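Local atomic coordinates of hydrolase, NUDIX family (Clostridium perfringens ATCC 13124, PDB entry 3F6A), a protein that probably hydrolyses a nucleoside diphosphate linked to another moiety, as enzymes of the Nudix family do, though its own substrate is not established. Residues 28-33 / 123-128; 16-21 / 108-113. One frame throughout, in Å; residues are numbered along the deposited sequence.

Contact 1: 28-33 / 123-128; sequences KKMLPL and KWYSKE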
loop_
_atom_site.group_PDB
_atom_site.type_symbol
_atom_site.label_atom_id
_atom_site.label_comp_id
_atom_site.label_asym_id
_atom_site.label_seq_id
_atom_site.Cartn_x
_atom_site.Cartn_y
_atom_site.Cartn_z
ATOM N N LYS A 28 27.214 -4.416 -0.177
ATOM C CA LYS A 28 27.743 -3.059 -0.235
ATOM C C LYS A 28 26.870 -2.130 -1.083
ATOM O O LYS A 28 27.134 -1.931 -2.268
ATOM C CB LYS A 28 29.167 -3.091 -0.805
ATOM C CG LYS A 28 30.139 -2.097 -0.174
ATOM C CD LYS A 28 31.533 -2.225 -0.790
ATOM C CE LYS A 28 32.578 -1.457 0.012
ATOM N NZ LYS A 28 32.271 -0.005 0.125
ATOM N N LYS A 29 25.834 -1.563 -0.469
ATOM C CA LYS A 29 24.931 -0.648 -1.162
ATOM C C LYS A 29 24.134 0.168 -0.146
ATOM O O LYS A 29 23.719 -0.354 0.890
ATOM C CB LYS A 29 23.957 -1.430 -2.046
ATOM C CG LYS A 29 22.970 -2.271 -1.256
ATOM C CD LYS A 29 21.817 -2.782 -2.107
ATOM C CE LYS A 29 22.249 -3.888 -3.047
ATOM N NZ LYS A 29 21.060 -4.567 -3.633
HETATM N N MSE A 30 23.918 1.447 -0.442
HETATM C CA MSE A 30 23.154 2.313 0.451
HETATM C C MSE A 30 21.652 2.076 0.268
HETATM O O MSE A 30 21.153 2.041 -0.861
HETATM C CB MSE A 30 23.482 3.778 0.173
HETATM C CG MSE A 30 24.944 4.133 0.443
HETATM SE SE MSE A 30 25.569 3.556 2.196
HETATM C CE MSE A 30 24.719 4.909 3.257
ATOM N N LEU A 31 20.936 1.903 1.379
ATOM C CA LEU A 31 19.494 1.667 1.332
ATOM C C LEU A 31 18.772 2.393 2.462
ATOM O O LEU A 31 19.385 2.787 3.463
ATOM C CB LEU A 31 19.195 0.171 1.452
ATOM C CG LEU A 31 19.702 -0.783 0.367
ATOM C CD1 LEU A 31 19.418 -2.213 0.801
ATOM C CD2 LEU A 31 19.028 -0.470 -0.970
ATOM N N PRO A 32 17.457 2.600 2.307
ATOM C CA PRO A 32 16.719 3.279 3.370
ATOM C C PRO A 32 16.562 2.268 4.487
ATOM O O PRO A 32 16.833 1.082 4.289
ATOM C CB PRO A 32 15.391 3.608 2.706
ATOM C CG PRO A 32 15.208 2.464 1.748
ATOM C CD PRO A 32 16.592 2.337 1.147
ATOM N N LEU A 33 16.148 2.725 5.661
ATOM C CA LEU A 33 15.938 1.814 6.772
ATOM C C LEU A 33 14.728 0.952 6.417
ATOM O O LEU A 33 13.923 1.326 5.562
ATOM C CB LEU A 33 15.655 2.596 8.061
ATOM C CG LEU A 33 16.654 3.698 8.427
ATOM C CD1 LEU A 33 16.416 4.155 9.875
ATOM C CD2 LEU A 33 18.068 3.167 8.264
ATOM N N LYS A 123 24.397 7.565 6.578
ATOM C CA LYS A 123 24.768 8.852 6.016
ATOM C C LYS A 123 23.567 9.676 5.588
ATOM O O LYS A 123 22.556 9.135 5.151
ATOM C CB LYS A 123 25.701 8.643 4.820
ATOM C CG LYS A 123 26.978 7.875 5.165
ATOM C CD LYS A 123 27.976 7.909 4.017
ATOM C CE LYS A 123 28.405 9.333 3.699
ATOM N NZ LYS A 123 29.356 9.399 2.548
ATOM N N TRP A 124 23.680 10.994 5.726
ATOM C CA TRP A 124 22.603 11.890 5.322
ATOM C C TRP A 124 22.978 12.489 3.974
ATOM O O TRP A 124 24.129 12.871 3.754
ATOM C CB TRP A 124 22.399 12.999 6.352
ATOM C CG TRP A 124 21.872 12.505 7.673
ATOM C CD1 TRP A 124 22.603 12.116 8.760
ATOM C CD2 TRP A 124 20.499 12.362 8.039
ATOM N NE1 TRP A 124 21.765 11.742 9.785
ATOM C CE2 TRP A 124 20.468 11.883 9.369
ATOM C CE3 TRP A 124 19.285 12.595 7.375
ATOM C CZ2 TRP A 124 19.270 11.633 10.047
ATOM C CZ3 TRP A 124 18.097 12.348 8.049
ATOM C CH2 TRP A 124 18.098 11.872 9.372
ATOM N N TYR A 125 22.004 12.570 3.073
ATOM C CA TYR A 125 22.254 13.095 1.737
ATOM C C TYR A 125 21.398 14.292 1.363
ATOM O O TYR A 125 20.191 14.323 1.619
ATOM C CB TYR A 125 22.023 11.999 0.696
ATOM C CG TYR A 125 22.926 10.802 0.838
ATOM C CD1 TYR A 125 24.027 10.634 -0.000
ATOM C CD2 TYR A 125 22.671 9.825 1.803
ATOM C CE1 TYR A 125 24.852 9.526 0.118
ATOM C CE2 TYR A 125 23.487 8.721 1.930
ATOM C CZ TYR A 125 24.574 8.572 1.085
ATOM O OH TYR A 125 25.382 7.468 1.209
ATOM N N SER A 126 22.039 15.274 0.744
ATOM C CA SER A 126 21.360 16.476 0.285
ATOM C C SER A 126 20.826 16.144 -1.102
ATOM O O SER A 126 21.241 15.156 -1.709
ATOM C CB SER A 126 22.351 17.629 0.168
ATOM O OG SER A 126 23.345 17.315 -0.794
ATOM N N LYS A 127 19.911 16.960 -1.610
ATOM C CA LYS A 127 19.377 16.703 -2.939
ATOM C C LYS A 127 20.547 16.764 -3.917
ATOM O O LYS A 127 20.523 16.129 -4.970
ATOM C CB LYS A 127 18.301 17.736 -3.305
ATOM C CG LYS A 127 17.711 17.546 -4.696
ATOM C CD LYS A 127 16.181 17.598 -4.707
ATOM C CE LYS A 127 15.627 18.950 -4.274
ATOM N NZ LYS A 127 15.731 19.187 -2.804
ATOM N N GLU A 128 21.581 17.520 -3.550
ATOM C CA GLU A 128 22.766 17.648 -4.389
ATOM C C GLU A 128 23.558 16.344 -4.398
ATOM O O GLU A 128 24.003 15.890 -5.455
ATOM C CB GLU A 128 23.654 18.796 -3.902
ATOM C CG GLU A 128 23.014 20.172 -4.024
ATOM C CD GLU A 128 24.037 21.297 -4.024
ATOM O OE1 GLU A 128 24.798 21.417 -3.040
ATOM O OE2 GLU A 128 24.082 22.062 -5.012
#
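Segments 28-33 and 123-128 do not pair as strands: Met30 and Lys123 make the nearest approach of the two backbones, with 8.7 Å between their CA atoms. Side chains bridge this gap, and the buried surface is a modest 115 Å². Met30, present as selenomethionine, does most of the touching. Its CB points toward segment 123-128. The chain then folds into a hook, bent at both chi2 (-50°) and chi3 (-76°). The bends turn the methyl back beside the start of the side chain, so that two of its carbons lie near the same tyrosine hydroxyl. Met30 CE lies 3.3 Å from Tyr125 OH, and Met30 CG lies 3.4 Å from Tyr125 OH. The selenium sits a little farther back, with Met30 SE 4.0 Å from Tyr125 OH. The methyl reaches the tyrosine at the ring edge, near the ring plane, and does not lie over a face. It also touches the ring itself, with 4.2 Å from Met30 CE to Tyr125 CE2. The same methyl meets the base of a lysine. Met30 CE is 4.2 Å from Lys123 CB, and the two side chains cross at about a right angle. The contact with Lys123 therefore uses its aliphatic part. Leu23 and Ile136 also pack on Met30, and Leu21 packs on the tyrosine. Strand 18-23 bonds to both segments through its backbone: Leu21 to Lys123 and Val19 to Tyr125, and His22 to Leu31. Met30 itself bonds to Asn135. The arrangement joins two strands that share strand 18-23 as an antiparallel neighbour. It belongs to the mixed beta-sheet of the Nudix fold, in which strand 30-36 leads on to helix 43-55, the helix of the Nudix box.

Contact 2: 16-21 / 108-113; sequences KDKVLL and TSFETS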
loop_
_atom_site.group_PDB
_atom_site.type_symbol
_atom_site.label_atom_id
_atom_site.label_comp_id
_atom_site.label_asym_id
_atom_site.label_seq_id
_atom_site.Cartn_x
_atom_site.Cartn_y
_atom_site.Cartn_z
ATOM N N LYS A 16 15.460 18.150 8.205
ATOM C CA LYS A 16 15.649 19.449 7.564
ATOM C C LYS A 16 15.816 19.314 6.050
ATOM O O LYS A 16 14.826 19.145 5.341
ATOM C CB LYS A 16 16.825 20.229 8.179
ATOM C CG LYS A 16 18.136 19.491 8.279
ATOM C CD LYS A 16 19.287 20.460 8.494
ATOM C CE LYS A 16 19.655 21.185 7.202
ATOM N NZ LYS A 16 20.229 20.256 6.182
ATOM N N ASP A 17 17.043 19.371 5.542
ATOM C CA ASP A 17 17.234 19.258 4.099
ATOM C C ASP A 17 18.014 18.034 3.616
ATOM O O ASP A 17 18.576 18.043 2.515
ATOM C CB ASP A 17 17.884 20.535 3.555
ATOM C CG ASP A 17 17.041 21.772 3.814
ATOM O OD1 ASP A 17 15.840 21.764 3.459
ATOM O OD2 ASP A 17 17.577 22.757 4.375
ATOM N N LYS A 18 18.036 16.971 4.419
ATOM C CA LYS A 18 18.748 15.757 4.026
ATOM C C LYS A 18 17.945 14.487 4.325
ATOM O O LYS A 18 17.042 14.494 5.160
ATOM C CB LYS A 18 20.118 15.695 4.722
ATOM C CG LYS A 18 20.972 16.940 4.498
ATOM C CD LYS A 18 22.436 16.697 4.820
ATOM C CE LYS A 18 23.257 17.958 4.560
ATOM N NZ LYS A 18 24.728 17.722 4.668
ATOM N N VAL A 19 18.281 13.402 3.635
ATOM C CA VAL A 19 17.593 12.127 3.820
ATOM C C VAL A 19 18.604 11.068 4.251
ATOM O O VAL A 19 19.747 11.080 3.808
ATOM C CB VAL A 19 16.886 11.686 2.514
ATOM C CG1 VAL A 19 17.897 11.599 1.385
ATOM C CG2 VAL A 19 16.183 10.357 2.724
ATOM N N LEU A 20 18.163 10.149 5.105
ATOM C CA LEU A 20 19.022 9.100 5.654
ATOM C C LEU A 20 19.010 7.744 4.958
ATOM O O LEU A 20 17.959 7.225 4.599
ATOM C CB LEU A 20 18.667 8.884 7.130
ATOM C CG LEU A 20 19.305 7.691 7.845
ATOM C CD1 LEU A 20 20.804 7.938 8.009
ATOM C CD2 LEU A 20 18.639 7.499 9.203
ATOM N N LEU A 21 20.199 7.168 4.791
ATOM C CA LEU A 21 20.356 5.844 4.184
ATOM C C LEU A 21 21.427 5.118 4.990
ATOM O O LEU A 21 22.215 5.755 5.681
ATOM C CB LEU A 21 20.826 5.957 2.727
ATOM C CG LEU A 21 19.954 6.687 1.704
ATOM C CD1 LEU A 21 20.719 6.820 0.394
ATOM C CD2 LEU A 21 18.651 5.930 1.483
ATOM N N THR A 108 13.832 14.721 13.949
ATOM C CA THR A 108 14.399 15.974 14.440
ATOM C C THR A 108 15.911 16.221 14.382
ATOM O O THR A 108 16.334 17.358 14.175
ATOM C CB THR A 108 13.938 16.228 15.881
ATOM O OG1 THR A 108 14.361 15.142 16.710
ATOM C CG2 THR A 108 12.425 16.342 15.938
ATOM N N SER A 109 16.729 15.188 14.555
ATOM C CA SER A 109 18.178 15.391 14.523
ATOM C C SER A 109 18.932 14.407 13.640
ATOM O O SER A 109 18.455 13.310 13.361
ATOM C CB SER A 109 18.750 15.323 15.939
ATOM O OG SER A 109 18.542 14.041 16.497
ATOM N N PHE A 110 20.124 14.812 13.214
ATOM C CA PHE A 110 20.967 13.985 12.361
ATOM C C PHE A 110 21.651 12.899 13.167
ATOM O O PHE A 110 22.153 11.930 12.606
ATOM C CB PHE A 110 22.055 14.829 11.693
ATOM C CG PHE A 110 21.543 15.778 10.655
ATOM C CD1 PHE A 110 20.801 15.314 9.577
ATOM C CD2 PHE A 110 21.851 17.135 10.725
ATOM C CE1 PHE A 110 20.374 16.187 8.579
ATOM C CE2 PHE A 110 21.430 18.014 9.731
ATOM C CZ PHE A 110 20.690 17.535 8.656
ATOM N N GLU A 111 21.679 13.065 14.483
ATOM C CA GLU A 111 22.344 12.090 15.331
ATOM C C GLU A 111 21.634 10.746 15.270
ATOM O O GLU A 111 20.412 10.677 15.371
ATOM C CB GLU A 111 22.391 12.589 16.776
ATOM C CG GLU A 111 23.559 12.036 17.567
ATOM C CD GLU A 111 23.558 12.493 19.011
ATOM O OE1 GLU A 111 23.432 13.717 19.252
ATOM O OE2 GLU A 111 23.691 11.624 19.903
ATOM N N THR A 112 22.407 9.679 15.114
ATOM C CA THR A 112 21.838 8.339 15.035
ATOM C C THR A 112 22.580 7.371 15.931
ATOM O O THR A 112 23.764 7.544 16.198
ATOM C CB THR A 112 21.879 7.819 13.593
ATOM O OG1 THR A 112 23.211 7.935 13.084
ATOM C CG2 THR A 112 20.948 8.636 12.718
ATOM N N SER A 113 21.873 6.347 16.392
ATOM C CA SER A 113 22.465 5.347 17.273
ATOM C C SER A 113 21.848 3.975 16.993
ATOM O O SER A 113 20.912 3.565 17.667
ATOM C CB SER A 113 22.210 5.746 18.730
ATOM O OG SER A 113 22.742 4.791 19.624
#
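Lys16 and Lys18 lie against the ring of Phe110, while farther along the strand Leu20 meets Thr112. Lys16 can be followed outward. Its CB stands back from the ring. CG takes the position between the backbone N and the carbonyl carbon (chi1 51°), and this brings the chain to the phenylalanine. Lys16 CG is 3.2 Å from Phe110 CZ, and it comes in obliquely to the ring. Lys16 CD is equally near, 3.2 Å from Phe110 CZ, and also 3.5 Å from Phe110 CE2. Both 3.2 Å approaches are shorter than normal carbon-carbon contacts, so the exact placing of this exposed chain is doubtful. As modelled, the chain then bends at chi3 (-76°) and again at chi4. Lys16 CE draws off to 4.1 Å from Phe110 CZ. The second bend brings the tip back, with Lys16 NZ 3.7 Å from Phe110 CZ. The ammonium group lies at the ring edge, in its plane, and not over a face. Lys18 reaches another corner of the same ring, with 3.9 Å from Lys18 CB to Phe110 CE1. Both lysines cross the phenylalanine at about a right angle. Two residues on, Leu20 CD2 is 4.4 Å from Thr112 CG2, a looser touch. Lys18 and Leu20 face segment 108-113, whereas Val19 between them points away and packs on helix 138-150. Leu122 and Leu57 touch both Leu20 and Thr112. Trp124 meets the Phe110 ring edge-to-face, and Cys15 lies against it too. Lys16 and Asp17 form the tight turn, close to type II', between strands 7-15 and 18-23. The contact thus lays the loop that follows strand 98-106 over one side of this beta-hairpin, an antiparallel element of the Nudix sheet.

Contacts 1 and 2 are neighbours, with centres about 10 Å apart on the same side of the chain's centre. Strand 122-125 of contact 1 is the antiparallel neighbour of strand 18-23 of contact 2; Tyr125 N lies 2.8 Å from Val19 O. Beside it, Tyr125 O packs 3.4 Å from Lys18 CB. A probable hydrogen bond, 2.9 Å from Trp124 NE1 to Phe110 O, ties the loop to the strand. Along the chain the segments alternate. Helix 43-55, where Nudix enzymes carry their metal-binding glutamates, follows strand 30-36 of contact 1. Ala55, the last residue of that helix, bonds through its backbone to Ser113 of contact 2.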